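Local coordinates for protein succinate dehydrogenase subunit D (PDB 6LUM) that probably serves as a membrane-anchoring subunit of succinate dehydrogenase, holding haem and menaquinone so that electrons from succinate oxidation can reach the quinone pool, at residues Trp96-Leu101 against Tyr146-Phe151. Residues are numbered along the deposited sequence; the frame is centred on the assembly and turned at random.
With HEM (protoporphyrin IX containing Fe), chain S; MQ9 (menaquinone-9), chain V.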
ATOM      1  N   TRP B  96      26.495   6.199 -44.342  1.00  7.05           N
ATOM      2  CA  TRP B  96      25.314   7.039 -44.474  1.00  7.05           C
ATOM      3  C   TRP B  96      24.075   6.202 -44.730  1.00  7.05           C
ATOM      4  O   TRP B  96      23.046   6.393 -44.081  1.00  7.05           O
ATOM      5  CB  TRP B  96      25.541   8.042 -45.595  1.00  7.05           C
ATOM      6  CG  TRP B  96      24.450   9.019 -45.846  1.00  7.05           C
ATOM      7  CD1 TRP B  96      23.184   8.751 -46.252  1.00  7.05           C
ATOM      8  CD2 TRP B  96      24.550  10.434 -45.768  1.00  7.05           C
ATOM      9  NE1 TRP B  96      22.482   9.908 -46.407  1.00  7.05           N
ATOM     10  CE2 TRP B  96      23.305  10.959 -46.116  1.00  7.05           C
ATOM     11  CE3 TRP B  96      25.572  11.311 -45.421  1.00  7.05           C
ATOM     12  CZ2 TRP B  96      23.056  12.319 -46.137  1.00  7.05           C
ATOM     13  CZ3 TRP B  96      25.317  12.656 -45.436  1.00  7.05           C
ATOM     14  CH2 TRP B  96      24.074  13.148 -45.791  1.00  7.05           C
ATOM     15  N   ASP B  97      24.155   5.251 -45.662  1.00  6.13           N
ATOM     16  CA  ASP B  97      22.987   4.432 -45.971  1.00  6.13           C
ATOM     17  C   ASP B  97      22.661   3.447 -44.863  1.00  6.13           C
ATOM     18  O   ASP B  97      21.490   3.144 -44.645  1.00  6.13           O
ATOM     19  CB  ASP B  97      23.194   3.687 -47.270  1.00  6.13           C
ATOM     20  CG  ASP B  97      23.168   4.589 -48.452  1.00  6.13           C
ATOM     21  OD1 ASP B  97      22.274   5.443 -48.526  1.00  6.13           O
ATOM     22  OD2 ASP B  97      24.042   4.450 -49.317  1.00  6.13           O
ATOM     23  N   MET B  98      23.658   2.940 -44.143  1.00  5.01           N
ATOM     24  CA  MET B  98      23.332   2.065 -43.024  1.00  5.01           C
ATOM     25  C   MET B  98      22.627   2.822 -41.910  1.00  5.01           C
ATOM     26  O   MET B  98      21.632   2.338 -41.355  1.00  5.01           O
ATOM     27  CB  MET B  98      24.582   1.398 -42.489  1.00  5.01           C
ATOM     28  CG  MET B  98      24.288   0.289 -41.513  1.00  5.01           C
ATOM     29  SD  MET B  98      23.440  -1.102 -42.252  1.00  5.01           S
ATOM     30  CE  MET B  98      24.619  -2.390 -41.971  1.00  5.01           C
ATOM     31  N   ALA B  99      23.127   4.007 -41.561  1.00 24.51           N
ATOM     32  CA  ALA B  99      22.459   4.825 -40.560  1.00 24.51           C
ATOM     33  C   ALA B  99      21.071   5.223 -41.017  1.00 24.51           C
ATOM     34  O   ALA B  99      20.129   5.219 -40.223  1.00 24.51           O
ATOM     35  CB  ALA B  99      23.289   6.060 -40.261  1.00 24.51           C
ATOM     36  N   LEU B 100      20.918   5.574 -42.291  1.00  6.36           N
ATOM     37  CA  LEU B 100      19.604   5.914 -42.812  1.00  6.36           C
ATOM     38  C   LEU B 100      18.641   4.749 -42.665  1.00  6.36           C
ATOM     39  O   LEU B 100      17.533   4.917 -42.159  1.00  6.36           O
ATOM     40  CB  LEU B 100      19.730   6.349 -44.266  1.00  6.36           C
ATOM     41  CG  LEU B 100      18.514   6.778 -45.068  1.00  6.36           C
ATOM     42  CD1 LEU B 100      17.700   7.766 -44.317  1.00  6.36           C
ATOM     43  CD2 LEU B 100      18.977   7.374 -46.337  1.00  6.36           C
ATOM     44  N   LEU B 101      19.055   3.547 -43.066  1.00  5.19           N
ATOM     45  CA  LEU B 101      18.182   2.382 -42.949  1.00  5.19           C
ATOM     46  C   LEU B 101      17.766   2.139 -41.513  1.00  5.19           C
ATOM     47  O   LEU B 101      16.578   1.994 -41.219  1.00  5.19           O
ATOM     48  CB  LEU B 101      18.878   1.148 -43.507  1.00  5.19           C
ATOM     49  CG  LEU B 101      18.199  -0.200 -43.298  1.00  5.19           C
ATOM     50  CD1 LEU B 101      17.166  -0.444 -44.349  1.00  5.19           C
ATOM     51  CD2 LEU B 101      19.233  -1.260 -43.351  1.00  5.19           C
ATOM     52  N   TYR B 146      21.826  -6.923 -44.950  1.00 24.51           N
ATOM     53  CA  TYR B 146      22.529  -7.914 -45.747  1.00 24.51           C
ATOM     54  C   TYR B 146      23.049  -7.305 -47.034  1.00 24.51           C
ATOM     55  O   TYR B 146      24.214  -7.488 -47.391  1.00 24.51           O
ATOM     56  CB  TYR B 146      21.610  -9.093 -46.047  1.00 24.51           C
ATOM     57  CG  TYR B 146      22.240 -10.093 -46.966  1.00 24.51           C
ATOM     58  CD1 TYR B 146      23.149 -11.000 -46.497  1.00 24.51           C
ATOM     59  CD2 TYR B 146      21.946 -10.110 -48.309  1.00 24.51           C
ATOM     60  CE1 TYR B 146      23.737 -11.890 -47.321  1.00 24.51           C
ATOM     61  CE2 TYR B 146      22.536 -11.003 -49.141  1.00 24.51           C
ATOM     62  CZ  TYR B 146      23.433 -11.887 -48.636  1.00 24.51           C
ATOM     63  OH  TYR B 146      24.041 -12.790 -49.451  1.00 24.51           O
ATOM     64  N   VAL B 147      22.198  -6.570 -47.746  1.00  7.81           N
ATOM     65  CA  VAL B 147      22.611  -5.982 -49.017  1.00  7.81           C
ATOM     66  C   VAL B 147      23.759  -5.004 -48.823  1.00  7.81           C
ATOM     67  O   VAL B 147      24.698  -4.968 -49.619  1.00  7.81           O
ATOM     68  CB  VAL B 147      21.411  -5.316 -49.704  1.00  7.81           C
ATOM     69  CG1 VAL B 147      21.838  -4.672 -50.980  1.00  7.81           C
ATOM     70  CG2 VAL B 147      20.370  -6.339 -49.972  1.00  7.81           C
ATOM     71  N   LEU B 148      23.708  -4.194 -47.771  1.00  5.34           N
ATOM     72  CA  LEU B 148      24.801  -3.259 -47.535  1.00  5.34           C
ATOM     73  C   LEU B 148      26.087  -3.976 -47.166  1.00  5.34           C
ATOM     74  O   LEU B 148      27.150  -3.668 -47.706  1.00  5.34           O
ATOM     75  CB  LEU B 148      24.421  -2.264 -46.450  1.00  5.34           C
ATOM     76  CG  LEU B 148      23.603  -1.068 -46.871  1.00  5.34           C
ATOM     77  CD1 LEU B 148      22.970  -0.494 -45.670  1.00  5.34           C
ATOM     78  CD2 LEU B 148      24.583  -0.093 -47.413  1.00  5.34           C
ATOM     79  N   VAL B 149      26.021  -4.925 -46.239  1.00  6.34           N
ATOM     80  CA  VAL B 149      27.244  -5.528 -45.733  1.00  6.34           C
ATOM     81  C   VAL B 149      27.916  -6.375 -46.800  1.00  6.34           C
ATOM     82  O   VAL B 149      29.134  -6.309 -46.981  1.00  6.34           O
ATOM     83  CB  VAL B 149      26.948  -6.345 -44.468  1.00  6.34           C
ATOM     84  CG1 VAL B 149      28.163  -7.114 -44.056  1.00  6.34           C
ATOM     85  CG2 VAL B 149      26.517  -5.440 -43.357  1.00  6.34           C
ATOM     86  N   THR B 150      27.148  -7.172 -47.537  1.00  7.55           N
ATOM     87  CA  THR B 150      27.718  -8.189 -48.415  1.00  7.55           C
ATOM     88  C   THR B 150      27.676  -7.804 -49.881  1.00  7.55           C
ATOM     89  O   THR B 150      27.449  -8.668 -50.720  1.00  7.55           O
ATOM     90  CB  THR B 150      26.986  -9.500 -48.230  1.00  7.55           C
ATOM     91  OG1 THR B 150      25.649  -9.330 -48.680  1.00  7.55           O
ATOM     92  CG2 THR B 150      26.940  -9.863 -46.801  1.00  7.55           C
ATOM     93  N   PHE B 151      27.880  -6.546 -50.235  1.00 10.93           N
ATOM     94  CA  PHE B 151      27.764  -6.109 -51.616  1.00 10.93           C
ATOM     95  C   PHE B 151      29.125  -6.157 -52.289  1.00 10.93           C
ATOM     96  O   PHE B 151      30.136  -5.784 -51.689  1.00 10.93           O
ATOM     97  CB  PHE B 151      27.181  -4.700 -51.677  1.00 10.93           C
ATOM     98  CG  PHE B 151      27.330  -4.024 -53.009  1.00 10.93           C
ATOM     99  CD1 PHE B 151      26.435  -4.264 -54.027  1.00 10.93           C
ATOM    100  CD2 PHE B 151      28.341  -3.114 -53.229  1.00 10.93           C
ATOM    101  CE1 PHE B 151      26.563  -3.634 -55.233  1.00 10.93           C
ATOM    102  CE2 PHE B 151      28.469  -2.493 -54.437  1.00 10.93           C
ATOM    103  CZ  PHE B 151      27.578  -2.754 -55.435  1.00 10.93           C
TER
HETATM  104  CHA HEM S 202      18.580   3.144 -51.049  1.00 12.45           C
HETATM  105  CHB HEM S 202      16.907   5.952 -54.584  1.00 12.45           C
HETATM  106  CHC HEM S 202      14.018   8.043 -51.416  1.00 12.45           C
HETATM  107  CHD HEM S 202      16.042   5.526 -47.821  1.00 12.45           C
HETATM  108  C1A HEM S 202      18.351   3.860 -52.183  1.00 12.45           C
HETATM  109  C2A HEM S 202      19.366   3.877 -53.203  1.00 12.45           C
HETATM  110  C3A HEM S 202      18.902   4.638 -54.174  1.00 12.45           C
HETATM  111  C4A HEM S 202      17.606   5.113 -53.771  1.00 12.45           C
HETATM  112  CMA HEM S 202      19.542   5.019 -55.518  1.00 12.45           C
HETATM  113  CAA HEM S 202      20.686   3.081 -53.034  1.00 12.45           C
HETATM  114  CBA HEM S 202      21.912   3.586 -53.784  1.00 12.45           C
HETATM  115  CGA HEM S 202      22.835   4.337 -52.879  1.00 12.45           C
HETATM  116  O1A HEM S 202      23.734   5.043 -53.386  1.00 12.45           O
HETATM  117  O2A HEM S 202      22.669   4.243 -51.650  1.00 12.45           O
HETATM  118  C1B HEM S 202      15.957   6.746 -54.049  1.00 12.45           C
HETATM  119  C2B HEM S 202      15.103   7.613 -54.787  1.00 12.45           C
HETATM  120  C3B HEM S 202      14.297   8.205 -53.909  1.00 12.45           C
HETATM  121  C4B HEM S 202      14.620   7.696 -52.596  1.00 12.45           C
HETATM  122  CMB HEM S 202      15.210   7.772 -56.312  1.00 12.45           C
HETATM  123  CAB HEM S 202      13.172   9.223 -54.162  1.00 12.45           C
HETATM  124  CBB HEM S 202      12.589   9.376 -55.349  1.00 12.45           C
HETATM  125  C1C HEM S 202      14.320   7.530 -50.180  1.00 12.45           C
HETATM  126  C2C HEM S 202      13.658   7.881 -48.953  1.00 12.45           C
HETATM  127  C3C HEM S 202      14.227   7.185 -47.966  1.00 12.45           C
HETATM  128  C4C HEM S 202      15.244   6.369 -48.542  1.00 12.45           C
HETATM  129  CMC HEM S 202      12.508   8.901 -48.887  1.00 12.45           C
HETATM  130  CAC HEM S 202      13.941   7.136 -46.455  1.00 12.45           C
HETATM  131  CBC HEM S 202      12.892   7.715 -45.877  1.00 12.45           C
HETATM  132  C1D HEM S 202      16.912   4.635 -48.365  1.00 12.45           C
HETATM  133  C2D HEM S 202      17.688   3.653 -47.675  1.00 12.45           C
HETATM  134  C3D HEM S 202      18.402   2.979 -48.555  1.00 12.45           C
HETATM  135  C4D HEM S 202      18.099   3.529 -49.843  1.00 12.45           C
HETATM  136  CMD HEM S 202      17.667   3.429 -46.173  1.00 12.45           C
HETATM  137  CAD HEM S 202      19.373   1.830 -48.250  1.00 12.45           C
HETATM  138  CBD HEM S 202      18.887   0.583 -48.969  1.00 12.45           C
HETATM  139  CGD HEM S 202      19.556  -0.621 -48.401  1.00 12.45           C
HETATM  140  O1D HEM S 202      19.370  -1.725 -48.953  1.00 12.45           O
HETATM  141  O2D HEM S 202      20.279  -0.465 -47.399  1.00 12.45           O
HETATM  142  NA  HEM S 202      17.206   4.593 -52.530  1.00 12.45           N
HETATM  143  NB  HEM S 202      15.647   6.801 -52.717  1.00 12.45           N
HETATM  144  NC  HEM S 202      15.292   6.605 -49.891  1.00 12.45           N
HETATM  145  ND  HEM S 202      17.194   4.544 -49.693  1.00 12.45           N
HETATM  146 FE   HEM S 202      16.296   5.602 -51.209  1.00 12.45          FE
HETATM  147  C5  MQ9 V 205      23.191  -9.937 -42.119  1.00 12.62           C
HETATM  148  C5M MQ9 V 205      22.658  -8.678 -41.419  1.00 12.62           C
HETATM  149  C4  MQ9 V 205      24.517  -9.978 -42.602  1.00 12.62           C
HETATM  150  O4  MQ9 V 205      25.385  -8.834 -42.440  1.00 12.62           O
HETATM  151  C3  MQ9 V 205      25.001 -11.138 -43.243  1.00 12.62           C
HETATM  152  C2  MQ9 V 205      24.190 -12.209 -43.392  1.00 12.62           C
HETATM  153  C1  MQ9 V 205      22.860 -12.159 -42.909  1.00 12.62           C
HETATM  154  O1  MQ9 V 205      22.037 -13.314 -43.093  1.00 12.62           O
HETATM  155  C6  MQ9 V 205      22.374 -11.026 -42.275  1.00 12.62           C
HETATM  156  C3A MQ9 V 205      26.382 -11.195 -43.747  1.00 12.62           C
HETATM  157  C3B MQ9 V 205      26.841 -12.381 -44.389  1.00 12.62           C
HETATM  158  C3C MQ9 V 205      26.010 -13.473 -44.537  1.00 12.62           C
HETATM  159  C3D MQ9 V 205      24.658 -13.411 -44.039  1.00 12.62           C
HETATM  160  C7  MQ9 V 205      20.930 -10.958 -41.751  1.00 12.62           C
HETATM  161  C8  MQ9 V 205      20.453 -12.174 -40.840  1.00 12.62           C
HETATM  162  C9  MQ9 V 205      19.949 -11.717 -39.435  1.00 12.62           C
HETATM  163  C10 MQ9 V 205      21.078 -11.626 -38.498  1.00 12.62           C
HETATM  164  C11 MQ9 V 205      18.918 -12.736 -38.905  1.00 12.62           C
HETATM  165  C12 MQ9 V 205      19.026 -12.907 -37.369  1.00 12.62           C
HETATM  166  C13 MQ9 V 205      17.878 -12.130 -36.598  1.00 12.62           C
HETATM  167  C14 MQ9 V 205      16.800 -13.103 -36.100  1.00 12.62           C
HETATM  168  C15 MQ9 V 205      16.458 -12.779 -34.645  1.00 12.62           C
HETATM  169  C16 MQ9 V 205      15.580 -12.945 -36.963  1.00 12.62           C
HETATM  170  C17 MQ9 V 205      15.587 -13.928 -38.157  1.00 12.62           C
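Leu148 and Met98 meet where helix 91-119 packs on the end of helix 123-149, and the contact illustrates how a small apolar seam can lie between a haem and a menaquinone in a membrane subunit. Leu148 buries the most surface. With CG anti to its own carbonyl carbon (chi1 -83°), it spreads its two methyls over the other helix: CD1 lies 3.5 Å from SD of Met98, while CD2 rests on CB of Asp97 at 4.0 Å. Met98 leaves its helix with CG anti to the backbone N (chi1 -169°), then bends at both later torsions, and this carries the thioether across Leu148 and brings CE to 3.9 Å from CG2 of Val149. The leucine also borders the haem, its CD1 being 3.2 Å from propionate oxygen O2D. On the other helix, Asp97 OD2 lies 2.7 Å from O2A of the second propionate, close enough that one of the two acids probably carries a proton; OD2 is also hydrogen-bonded to Trp88 NE1.

Val149 also faces menaquinone, its CB 3.6 Å from quinone oxygen O4, and with Met98 it touches a further bound menaquinone. At the next residue, where the helix ends, Thr150 OG1 donates to Tyr146 O at 2.7 Å, from above the carbonyl plane, and the backbone N of Thr150 donates to the same oxygen. The same hydroxyl sits over the centre of the Tyr146 ring, whose edge meets MQ9 C2. A valine in place of Thr150 would probably leave Tyr146 O with one fewer donor and the ring face without its hydroxyl neighbour. The chemistry therefore implies a division of labour: sulfur and methyl groups join the helices, while the polar groups of Asp97 and Thr150 turn to a haem propionate and to the helix end beside the quinone.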